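Local coordinates for protein CcbJ (PDB 4HGZ) that probably transfers a methyl group from S-adenosyl-L-methionine to a nitrogen atom of its substrate, as an N-methyltransferase, at residues C[42-47]-C[185-190]; C[165-170]-C[267-272]; C[192-197]-C[213-218]. All blocks are in the same frame, centred on the assembly; numbering follows the deposited sequence.

How the contacts relate
Contacts 1 and 3 belong to one neighbourhood, with centres 10 Å apart. They meet at H195, through E190 and A44. Strands 181-189 and 193-202 run side by side in the antiparallel four-stranded sheet, and both contacts touch the second subunit. Contact 2 lies in the other, mixed sheet, its centre 27 Å from that of contact 1 and 35 Å from that of contact 3. It is the contact near the cofactor pocket: the Q169 side chain is about 5 Å from that of R75, an S-adenosyl-L-homocysteine-binding residue. Contacts 1 and 3 lie away from the annotated sites.

Contact 1 of 3, residues C[42-47]-C[185-190]; sequences GDAGPP and GTVELE
E188 reaches across to the loop at 42-44 and takes up the backbone N-H of D43. Its CG stands anti to the backbone N (chi1 -179°), and the chain then bends at chi2, which brings the carboxylate to the loop. D43 N binds E188 OE1 at 2.8 Å, on the anti lone pair, the one away from OE2. The other oxygen, OE2, accepts the N-H of L189 at 3.0 Å and forms a salt bridge with K200 of the second subunit. The D43 side chain crosses that of E188 at about a right angle, their carboxylate planes 26° apart. D43 OD2 comes within 3.6 Å of E188 OE1. This pairing of like charges is probably eased by the lysine. V187 and A44 add apolar contacts. V187 CG1 lies 3.8 Å from A44 CA, and A44 CB rests 4.0 Å from E188 CB. Opposite H195 the strand carries a classic beta bulge, formed by V187 and E188. The contact thus joins the loop before helix 50-61 to strand 181-189, an outermost strand of the four-stranded sheet within this chain. Strand 193-202 lies beside it, and its H195 also touches A44.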
ATOM      1  N   GLY C  42       3.340  23.975  14.406  1.00 99.97           N
ATOM      2  CA  GLY C  42       3.864  22.762  13.771  1.00 91.16           C
ATOM      3  C   GLY C  42       3.841  22.729  12.256  1.00 81.39           C
ATOM      4  O   GLY C  42       4.157  23.725  11.599  1.00 69.46           O
ATOM      5  N   ASP C  43       3.470  21.575  11.702  1.00 82.68           N
ATOM      6  CA  ASP C  43       3.396  21.403  10.245  1.00 81.36           C
ATOM      7  C   ASP C  43       2.196  22.134   9.659  1.00 67.45           C
ATOM      8  O   ASP C  43       2.066  22.254   8.448  1.00 70.80           O
ATOM      9  CB  ASP C  43       3.336  19.920   9.865  1.00 84.98           C
ATOM     10  CG  ASP C  43       4.508  19.121  10.420  1.00104.92           C
ATOM     11  OD1 ASP C  43       5.663  19.571  10.265  1.00111.03           O
ATOM     12  OD2 ASP C  43       4.277  18.037  11.003  1.00112.57           O
ATOM     13  N   ALA C  44       1.322  22.628  10.527  1.00 76.05           N
ATOM     14  CA  ALA C  44       0.124  23.334  10.091  1.00 75.20           C
ATOM     15  C   ALA C  44       0.460  24.721   9.583  1.00 76.72           C
ATOM     16  O   ALA C  44      -0.188  25.221   8.670  1.00 81.04           O
ATOM     17  CB  ALA C  44      -0.881  23.420  11.220  1.00 84.71           C
ATOM     18  N   GLY C  45       1.476  25.338  10.180  1.00 82.32           N
ATOM     19  CA  GLY C  45       1.900  26.681   9.796  1.00 88.74           C
ATOM     20  C   GLY C  45       2.523  26.713   8.417  1.00 91.49           C
ATOM     21  O   GLY C  45       2.520  25.706   7.708  1.00 97.22           O
ATOM     22  N   PRO C  46       3.061  27.876   8.020  1.00 95.44           N
ATOM     23  CA  PRO C  46       3.766  27.948   6.743  1.00 92.66           C
ATOM     24  C   PRO C  46       5.184  27.398   6.910  1.00 91.18           C
ATOM     25  O   PRO C  46       5.692  27.346   8.035  1.00 89.33           O
ATOM     26  CB  PRO C  46       3.782  29.451   6.431  1.00 86.86           C
ATOM     27  CG  PRO C  46       3.479  30.155   7.755  1.00 94.75           C
ATOM     28  CD  PRO C  46       3.187  29.118   8.803  1.00 92.16           C
ATOM     29  N   PRO C  47       5.825  26.984   5.806  1.00 88.77           N
ATOM     30  CA  PRO C  47       7.125  26.317   5.941  1.00 92.86           C
ATOM     31  C   PRO C  47       8.110  27.187   6.721  1.00 89.31           C
ATOM     32  O   PRO C  47       8.240  28.381   6.442  1.00 83.28           O
ATOM     33  CB  PRO C  47       7.580  26.120   4.491  1.00 88.62           C
ATOM     34  CG  PRO C  47       6.818  27.150   3.704  1.00 89.24           C
ATOM     35  CD  PRO C  47       5.502  27.317   4.408  1.00 87.51           C
ATOM     36  N   GLY C 185      -6.222  13.202   6.081  1.00 31.50           N
ATOM     37  CA  GLY C 185      -5.020  12.978   6.873  1.00 34.99           C
ATOM     38  C   GLY C 185      -4.885  13.925   8.038  1.00 37.42           C
ATOM     39  O   GLY C 185      -5.563  14.947   8.105  1.00 40.79           O
ATOM     40  N   THR C 186      -4.013  13.565   8.969  1.00 37.97           N
ATOM     41  CA  THR C 186      -3.703  14.411  10.106  1.00 31.96           C
ATOM     42  C   THR C 186      -2.534  15.319   9.737  1.00 35.84           C
ATOM     43  O   THR C 186      -1.482  14.841   9.310  1.00 36.99           O
ATOM     44  CB  THR C 186      -3.313  13.557  11.332  1.00 38.08           C
ATOM     45  OG1 THR C 186      -4.483  12.906  11.855  1.00 36.24           O
ATOM     46  CG2 THR C 186      -2.667  14.431  12.422  1.00 28.76           C
ATOM     47  N   VAL C 187      -2.715  16.624   9.899  1.00 39.37           N
ATOM     48  CA  VAL C 187      -1.636  17.576   9.645  1.00 38.14           C
ATOM     49  C   VAL C 187      -0.828  17.892  10.907  1.00 44.03           C
ATOM     50  O   VAL C 187       0.388  17.756  10.908  1.00 49.41           O
ATOM     51  CB  VAL C 187      -2.162  18.884   9.036  1.00 45.95           C
ATOM     52  CG1 VAL C 187      -1.017  19.893   8.839  1.00 26.94           C
ATOM     53  CG2 VAL C 187      -2.888  18.594   7.726  1.00 38.99           C
ATOM     54  N   GLU C 188      -1.496  18.305  11.982  1.00 41.01           N
ATOM     55  CA  GLU C 188      -0.787  18.595  13.225  1.00 38.19           C
ATOM     56  C   GLU C 188      -1.673  18.509  14.467  1.00 39.00           C
ATOM     57  O   GLU C 188      -2.880  18.673  14.380  1.00 43.64           O
ATOM     58  CB  GLU C 188      -0.159  19.983  13.152  1.00 46.31           C
ATOM     59  CG  GLU C 188       0.625  20.355  14.402  1.00 50.74           C
ATOM     60  CD  GLU C 188       1.894  19.544  14.538  1.00 68.77           C
ATOM     61  OE1 GLU C 188       2.875  19.858  13.826  1.00 60.58           O
ATOM     62  OE2 GLU C 188       1.911  18.598  15.356  1.00 55.55           O
ATOM     63  N   LEU C 189      -1.073  18.260  15.626  1.00 39.64           N
ATOM     64  CA  LEU C 189      -1.830  18.231  16.883  1.00 46.47           C
ATOM     65  C   LEU C 189      -1.431  19.352  17.835  1.00 45.54           C
ATOM     66  O   LEU C 189      -0.274  19.746  17.883  1.00 55.00           O
ATOM     67  CB  LEU C 189      -1.619  16.908  17.613  1.00 43.46           C
ATOM     68  CG  LEU C 189      -1.660  15.627  16.801  1.00 45.39           C
ATOM     69  CD1 LEU C 189      -1.205  14.488  17.697  1.00 45.19           C
ATOM     70  CD2 LEU C 189      -3.060  15.387  16.277  1.00 33.33           C
ATOM     71  N   GLU C 190      -2.395  19.849  18.600  1.00 49.69           N
ATOM     72  CA  GLU C 190      -2.133  20.793  19.685  1.00 50.31           C
ATOM     73  C   GLU C 190      -2.892  20.289  20.894  1.00 54.06           C
ATOM     74  O   GLU C 190      -3.717  19.390  20.775  1.00 54.89           O
ATOM     75  CB  GLU C 190      -2.675  22.187  19.378  1.00 56.32           C
ATOM     76  CG  GLU C 190      -2.235  22.835  18.087  1.00 65.20           C
ATOM     77  CD  GLU C 190      -2.847  24.226  17.940  1.00 86.07           C
ATOM     78  OE1 GLU C 190      -3.115  24.865  18.982  1.00 84.66           O
ATOM     79  OE2 GLU C 190      -3.066  24.682  16.795  1.00 84.20           O
TER

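Contact 2 of 3, residues C[165-170]-C[267-272]; sequences TFVVQC and VSVYRA
F166 and Y270 face each other as a hydrogen-bonded antiparallel pair, joined by two backbone bonds. Y270 N donates to F166 O at 2.8 Å, and F166 N donates to Y270 O. V168 and S268 form the next such pair, with S268 N to V168 O at 2.9 Å. CA-H...O contacts lie between these bonds, including V167 CA to S268 O at 3.2 Å.

Aromatic and apolar contacts come next. The F166 and Y270 side chains lie side by side and point the same way, their CD2 atoms 3.9 Å apart. V168 CG2 sits at the edge of the Y270 ring, near its plane, 4.3 Å from CE2. On the face of T165, V167 and Q169, V167 CG1 meets V267 CG1 at 4.0 Å. V269 CG1 stands anti to its own N (chi1 -174°) and packs on T165 CB at 3.8 Å. V267 CG2 touches Q169 CB at 4.1 Å.

The polar ends turn to other partners. Y270 OH binds D237, Q169 OE1 takes the N-H of F137, and the poorly ordered R271 makes a salt bridge with E246.

The two strands are neighbours in the seven-stranded mixed sheet of the methyltransferase fold, and 265-272 is its antiparallel member. Strand 130-135 flanks 164-171, and strand 245-251 flanks 265-272. F56 and L60 of helix 50-61 cover the face with V167.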
ATOM      1  N   THR C 165      17.038  36.873 -12.217  1.00 49.81           N
ATOM      2  CA  THR C 165      16.540  35.505 -12.164  1.00 49.67           C
ATOM      3  C   THR C 165      15.122  35.398 -11.624  1.00 48.98           C
ATOM      4  O   THR C 165      14.668  36.246 -10.847  1.00 52.20           O
ATOM      5  CB  THR C 165      17.422  34.615 -11.269  1.00 50.85           C
ATOM      6  OG1 THR C 165      17.443  35.155  -9.942  1.00 63.37           O
ATOM      7  CG2 THR C 165      18.838  34.539 -11.808  1.00 53.90           C
ATOM      8  N   PHE C 166      14.449  34.321 -12.022  1.00 47.26           N
ATOM      9  CA  PHE C 166      13.105  33.991 -11.559  1.00 39.91           C
ATOM     10  C   PHE C 166      13.180  32.713 -10.736  1.00 43.69           C
ATOM     11  O   PHE C 166      13.668  31.689 -11.210  1.00 46.35           O
ATOM     12  CB  PHE C 166      12.197  33.781 -12.766  1.00 40.05           C
ATOM     13  CG  PHE C 166      10.810  33.322 -12.423  1.00 32.51           C
ATOM     14  CD1 PHE C 166       9.980  34.104 -11.644  1.00 40.75           C
ATOM     15  CD2 PHE C 166      10.320  32.126 -12.920  1.00 32.34           C
ATOM     16  CE1 PHE C 166       8.680  33.688 -11.338  1.00 40.58           C
ATOM     17  CE2 PHE C 166       9.025  31.708 -12.625  1.00 44.40           C
ATOM     18  CZ  PHE C 166       8.202  32.495 -11.826  1.00 27.33           C
ATOM     19  N   VAL C 167      12.690  32.772  -9.505  1.00 45.49           N
ATOM     20  CA  VAL C 167      12.845  31.673  -8.565  1.00 36.91           C
ATOM     21  C   VAL C 167      11.489  31.215  -8.076  1.00 38.99           C
ATOM     22  O   VAL C 167      10.710  32.023  -7.588  1.00 44.97           O
ATOM     23  CB  VAL C 167      13.655  32.123  -7.329  1.00 38.08           C
ATOM     24  CG1 VAL C 167      13.796  30.973  -6.340  1.00 36.14           C
ATOM     25  CG2 VAL C 167      15.017  32.648  -7.743  1.00 38.29           C
ATOM     26  N   VAL C 168      11.211  29.923  -8.201  1.00 40.54           N
ATOM     27  CA  VAL C 168       9.964  29.351  -7.707  1.00 38.24           C
ATOM     28  C   VAL C 168      10.272  28.184  -6.788  1.00 39.88           C
ATOM     29  O   VAL C 168      11.291  27.520  -6.932  1.00 46.15           O
ATOM     30  CB  VAL C 168       9.063  28.793  -8.850  1.00 33.33           C
ATOM     31  CG1 VAL C 168       8.835  29.833  -9.920  1.00 43.12           C
ATOM     32  CG2 VAL C 168       9.688  27.583  -9.459  1.00 34.74           C
ATOM     33  N   GLN C 169       9.373  27.934  -5.853  1.00 33.94           N
ATOM     34  CA  GLN C 169       9.451  26.785  -5.008  1.00 32.81           C
ATOM     35  C   GLN C 169       8.120  26.090  -5.102  1.00 37.18           C
ATOM     36  O   GLN C 169       7.092  26.662  -4.739  1.00 47.23           O
ATOM     37  CB  GLN C 169       9.696  27.225  -3.573  1.00 43.09           C
ATOM     38  CG  GLN C 169       9.501  26.125  -2.538  1.00 33.47           C
ATOM     39  CD  GLN C 169       9.633  26.655  -1.140  1.00 53.54           C
ATOM     40  OE1 GLN C 169       8.921  27.587  -0.738  1.00 53.71           O
ATOM     41  NE2 GLN C 169      10.567  26.084  -0.387  1.00 40.28           N
ATOM     42  N   CYS C 170       8.136  24.851  -5.580  1.00 41.91           N
ATOM     43  CA  CYS C 170       6.909  24.118  -5.874  1.00 46.56           C
ATOM     44  C   CYS C 170       6.970  22.687  -5.375  1.00 41.10           C
ATOM     45  O   CYS C 170       8.032  22.083  -5.346  1.00 45.59           O
ATOM     46  CB  CYS C 170       6.690  24.058  -7.384  1.00 45.93           C
ATOM     47  SG  CYS C 170       6.774  25.604  -8.225  1.00 64.37           S
ATOM     48  N   VAL C 267      13.284  23.927  -5.533  1.00 43.16           N
ATOM     49  CA  VAL C 267      13.488  25.336  -5.719  1.00 38.96           C
ATOM     50  C   VAL C 267      14.212  25.447  -7.046  1.00 39.92           C
ATOM     51  O   VAL C 267      15.257  24.835  -7.247  1.00 45.79           O
ATOM     52  CB  VAL C 267      14.353  25.907  -4.602  1.00 39.09           C
ATOM     53  CG1 VAL C 267      14.802  27.310  -4.941  1.00 39.25           C
ATOM     54  CG2 VAL C 267      13.604  25.879  -3.295  1.00 42.22           C
ATOM     55  N   SER C 268      13.637  26.203  -7.965  1.00 37.92           N
ATOM     56  CA  SER C 268      14.187  26.306  -9.300  1.00 40.82           C
ATOM     57  C   SER C 268      14.538  27.750  -9.601  1.00 42.08           C
ATOM     58  O   SER C 268      13.810  28.673  -9.223  1.00 48.93           O
ATOM     59  CB  SER C 268      13.184  25.780 -10.329  1.00 35.22           C
ATOM     60  OG  SER C 268      12.771  24.465 -10.002  1.00 51.75           O
ATOM     61  N   VAL C 269      15.662  27.934 -10.280  1.00 39.44           N
ATOM     62  CA  VAL C 269      16.141  29.251 -10.638  1.00 41.56           C
ATOM     63  C   VAL C 269      16.276  29.346 -12.155  1.00 46.27           C
ATOM     64  O   VAL C 269      16.984  28.536 -12.778  1.00 46.97           O
ATOM     65  CB  VAL C 269      17.516  29.519 -10.019  1.00 42.88           C
ATOM     66  CG1 VAL C 269      17.940  30.955 -10.274  1.00 43.87           C
ATOM     67  CG2 VAL C 269      17.490  29.217  -8.551  1.00 41.84           C
ATOM     68  N   TYR C 270      15.612  30.346 -12.736  1.00 43.18           N
ATOM     69  CA  TYR C 270      15.580  30.539 -14.185  1.00 40.38           C
ATOM     70  C   TYR C 270      16.179  31.887 -14.583  1.00 48.09           C
ATOM     71  O   TYR C 270      16.113  32.861 -13.817  1.00 49.04           O
ATOM     72  CB  TYR C 270      14.136  30.487 -14.686  1.00 39.40           C
ATOM     73  CG  TYR C 270      13.430  29.177 -14.444  1.00 42.03           C
ATOM     74  CD1 TYR C 270      13.517  28.139 -15.361  1.00 42.24           C
ATOM     75  CD2 TYR C 270      12.673  28.978 -13.301  1.00 35.49           C
ATOM     76  CE1 TYR C 270      12.862  26.944 -15.148  1.00 37.77           C
ATOM     77  CE2 TYR C 270      12.023  27.788 -13.080  1.00 35.38           C
ATOM     78  CZ  TYR C 270      12.121  26.772 -14.003  1.00 38.44           C
ATOM     79  OH  TYR C 270      11.475  25.574 -13.782  1.00 47.51           O
ATOM     80  N   ARG C 271      16.752  31.929 -15.787  1.00 44.77           N
ATOM     81  CA  ARG C 271      17.265  33.155 -16.383  1.00 44.70           C
ATOM     82  C   ARG C 271      16.504  33.430 -17.663  1.00 49.20           C
ATOM     83  O   ARG C 271      15.827  32.554 -18.191  1.00 58.87           O
ATOM     84  CB  ARG C 271      18.737  33.011 -16.764  1.00 41.02           C
ATOM     85  CG  ARG C 271      19.727  33.196 -15.648  1.00 75.21           C
ATOM     86  CD  ARG C 271      21.147  33.172 -16.209  1.00101.94           C
ATOM     87  NE  ARG C 271      21.369  32.004 -17.061  1.00105.20           N
ATOM     88  CZ  ARG C 271      22.454  31.807 -17.803  1.00113.70           C
ATOM     89  NH1 ARG C 271      23.428  32.708 -17.817  1.00107.43           N
ATOM     90  NH2 ARG C 271      22.562  30.709 -18.539  1.00110.57           N
ATOM     91  N   ALA C 272      16.640  34.647 -18.172  1.00 59.48           N
ATOM     92  CA  ALA C 272      16.128  34.988 -19.483  1.00 58.06           C
ATOM     93  C   ALA C 272      16.967  34.234 -20.497  1.00 60.52           C
ATOM     94  O   ALA C 272      18.164  34.074 -20.301  1.00 69.95           O
ATOM     95  CB  ALA C 272      16.250  36.475 -19.709  1.00 54.39           C
TER

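Contact 3 of 3, residues C[192-197]-C[213-218]; sequences TAVHLE and IVLSEG
A beta hairpin of strands 193-202 and 207-216 holds this contact, where H195 and V214 form a non-hydrogen-bonded antiparallel pair. Their side chains lie side by side. V214 CG1 sits over one face of the H195 ring, offset toward the rim, in a CH-pi contact 4.3 Å from the ring centroid. V214 CG2 lies 3.7 Å from H195 ND1. The imidazole is held at both nitrogens: NE2 binds E190 OE2, and ND1 binds H212 NE2. On the other face, L196 and L215 cross at about a right angle, with their CD1 atoms 3.6 Å apart. V194 CG2, placed between its backbone N and carbonyl carbon, packs on L215 CB at 4.0 Å. Backbone bonds link V194 with L215 and L196 with I213, the latter including I213 N to L196 O at 2.8 Å. Just past the end of strand 207-216, E217 N donates to T192 O at 3.0 Å. E217 OE2 makes a salt bridge with R222 of the second subunit, and OE1 accepts the N-H of L223 of that subunit. Within the four-stranded sheet, these strands form the middle pair, with 181-189 beside 193-202 and 221-229 beside 207-216. V194, L196 and L215 also pack on the second subunit, and I213 on V194 of the third.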
ATOM      1  N   THR C 192      -5.347  21.572  22.468  1.00 59.21           N
ATOM      2  CA  THR C 192      -6.787  21.833  22.427  1.00 55.46           C
ATOM      3  C   THR C 192      -7.373  21.879  21.013  1.00 57.26           C
ATOM      4  O   THR C 192      -8.501  22.317  20.826  1.00 54.85           O
ATOM      5  CB  THR C 192      -7.145  23.172  23.128  1.00 64.98           C
ATOM      6  OG1 THR C 192      -6.644  24.266  22.351  1.00 58.98           O
ATOM      7  CG2 THR C 192      -6.562  23.246  24.559  1.00 54.93           C
ATOM      8  N   ALA C 193      -6.612  21.445  20.015  1.00 52.72           N
ATOM      9  CA  ALA C 193      -7.131  21.415  18.657  1.00 48.63           C
ATOM     10  C   ALA C 193      -6.336  20.452  17.796  1.00 45.24           C
ATOM     11  O   ALA C 193      -5.171  20.178  18.081  1.00 48.33           O
ATOM     12  CB  ALA C 193      -7.110  22.808  18.043  1.00 45.19           C
ATOM     13  N   VAL C 194      -6.972  19.937  16.750  1.00 36.61           N
ATOM     14  CA  VAL C 194      -6.270  19.140  15.762  1.00 45.10           C
ATOM     15  C   VAL C 194      -6.428  19.794  14.400  1.00 46.01           C
ATOM     16  O   VAL C 194      -7.488  20.340  14.079  1.00 43.74           O
ATOM     17  CB  VAL C 194      -6.784  17.689  15.705  1.00 36.85           C
ATOM     18  CG1 VAL C 194      -6.799  17.088  17.098  1.00 47.46           C
ATOM     19  CG2 VAL C 194      -8.170  17.651  15.121  1.00 44.28           C
ATOM     20  N   HIS C 195      -5.354  19.750  13.621  1.00 42.12           N
ATOM     21  CA  HIS C 195      -5.354  20.239  12.257  1.00 40.12           C
ATOM     22  C   HIS C 195      -5.330  19.055  11.304  1.00 40.59           C
ATOM     23  O   HIS C 195      -4.411  18.232  11.338  1.00 40.82           O
ATOM     24  CB  HIS C 195      -4.142  21.144  12.015  1.00 39.95           C
ATOM     25  CG  HIS C 195      -4.105  22.345  12.909  1.00 50.94           C
ATOM     26  ND1 HIS C 195      -4.301  23.628  12.444  1.00 59.67           N
ATOM     27  CD2 HIS C 195      -3.920  22.455  14.247  1.00 51.60           C
ATOM     28  CE1 HIS C 195      -4.224  24.479  13.454  1.00 55.54           C
ATOM     29  NE2 HIS C 195      -3.993  23.792  14.559  1.00 50.88           N
ATOM     30  N   LEU C 196      -6.350  18.973  10.459  1.00 42.41           N
ATOM     31  CA  LEU C 196      -6.490  17.868   9.514  1.00 42.03           C
ATOM     32  C   LEU C 196      -6.615  18.412   8.095  1.00 40.76           C
ATOM     33  O   LEU C 196      -6.773  19.615   7.896  1.00 40.58           O
ATOM     34  CB  LEU C 196      -7.736  17.055   9.865  1.00 31.10           C
ATOM     35  CG  LEU C 196      -7.852  16.832  11.372  1.00 32.71           C
ATOM     36  CD1 LEU C 196      -9.264  16.462  11.800  1.00 30.03           C
ATOM     37  CD2 LEU C 196      -6.868  15.761  11.785  1.00 35.86           C
ATOM     38  N   GLU C 197      -6.565  17.520   7.112  1.00 42.86           N
ATOM     39  CA  GLU C 197      -6.706  17.923   5.717  1.00 41.39           C
ATOM     40  C   GLU C 197      -7.562  16.938   4.962  1.00 36.28           C
ATOM     41  O   GLU C 197      -7.336  15.732   5.035  1.00 42.97           O
ATOM     42  CB  GLU C 197      -5.345  18.027   5.035  1.00 39.07           C
ATOM     43  CG  GLU C 197      -5.439  18.485   3.602  1.00 57.34           C
ATOM     44  CD  GLU C 197      -4.132  19.064   3.088  1.00 81.20           C
ATOM     45  OE1 GLU C 197      -3.250  18.275   2.688  1.00 78.15           O
ATOM     46  OE2 GLU C 197      -3.994  20.310   3.080  1.00 71.14           O
ATOM     47  N   ILE C 213      -8.553  21.736   7.793  1.00 41.19           N
ATOM     48  CA  ILE C 213      -9.586  21.696   8.833  1.00 43.11           C
ATOM     49  C   ILE C 213      -9.005  21.852  10.237  1.00 40.19           C
ATOM     50  O   ILE C 213      -8.012  21.212  10.579  1.00 50.57           O
ATOM     51  CB  ILE C 213     -10.326  20.353   8.797  1.00 42.01           C
ATOM     52  CG1 ILE C 213     -10.809  20.064   7.379  1.00 36.36           C
ATOM     53  CG2 ILE C 213     -11.473  20.347   9.786  1.00 33.67           C
ATOM     54  CD1 ILE C 213     -11.332  18.656   7.203  1.00 37.66           C
ATOM     55  N   VAL C 214      -9.631  22.689  11.050  1.00 42.56           N
ATOM     56  CA  VAL C 214      -9.251  22.836  12.457  1.00 40.57           C
ATOM     57  C   VAL C 214     -10.458  22.496  13.336  1.00 44.75           C
ATOM     58  O   VAL C 214     -11.507  23.136  13.229  1.00 49.12           O
ATOM     59  CB  VAL C 214      -8.789  24.284  12.776  1.00 42.97           C
ATOM     60  CG1 VAL C 214      -8.195  24.365  14.157  1.00 37.35           C
ATOM     61  CG2 VAL C 214      -7.770  24.763  11.764  1.00 41.28           C
ATOM     62  N   LEU C 215     -10.323  21.470  14.173  1.00 45.32           N
ATOM     63  CA  LEU C 215     -11.372  21.108  15.126  1.00 39.80           C
ATOM     64  C   LEU C 215     -10.882  21.466  16.514  1.00 46.87           C
ATOM     65  O   LEU C 215      -9.741  21.155  16.867  1.00 53.97           O
ATOM     66  CB  LEU C 215     -11.658  19.614  15.077  1.00 33.84           C
ATOM     67  CG  LEU C 215     -11.842  18.970  13.709  1.00 40.68           C
ATOM     68  CD1 LEU C 215     -12.079  17.469  13.867  1.00 30.63           C
ATOM     69  CD2 LEU C 215     -12.994  19.620  12.984  1.00 41.25           C
ATOM     70  N   SER C 216     -11.732  22.109  17.307  1.00 46.70           N
ATOM     71  CA  SER C 216     -11.297  22.601  18.613  1.00 46.54           C
ATOM     72  C   SER C 216     -12.119  22.016  19.745  1.00 45.17           C
ATOM     73  O   SER C 216     -13.310  21.735  19.575  1.00 49.18           O
ATOM     74  CB  SER C 216     -11.352  24.136  18.661  1.00 43.52           C
ATOM     75  OG  SER C 216     -10.971  24.703  17.417  1.00 60.62           O
ATOM     76  N   GLU C 217     -11.477  21.851  20.901  1.00 53.20           N
ATOM     77  CA  GLU C 217     -12.117  21.305  22.096  1.00 58.78           C
ATOM     78  C   GLU C 217     -13.525  21.851  22.321  1.00 65.15           C
ATOM     79  O   GLU C 217     -14.420  21.126  22.757  1.00 70.29           O
ATOM     80  CB  GLU C 217     -11.259  21.560  23.333  1.00 58.37           C
ATOM     81  CG  GLU C 217     -11.824  20.956  24.609  1.00 71.62           C
ATOM     82  CD  GLU C 217     -11.841  19.435  24.593  1.00 77.60           C
ATOM     83  OE1 GLU C 217     -10.837  18.827  24.163  1.00 94.04           O
ATOM     84  OE2 GLU C 217     -12.855  18.846  25.026  1.00 71.54           O
ATOM     85  N   GLY C 218     -13.741  23.123  22.025  1.00 56.55           N
ATOM     86  CA  GLY C 218     -15.082  23.672  22.204  1.00 71.09           C
ATOM     87  C   GLY C 218     -16.147  22.985  21.362  1.00 68.07           C
ATOM     88  O   GLY C 218     -17.289  22.801  21.790  1.00 61.40           O
TER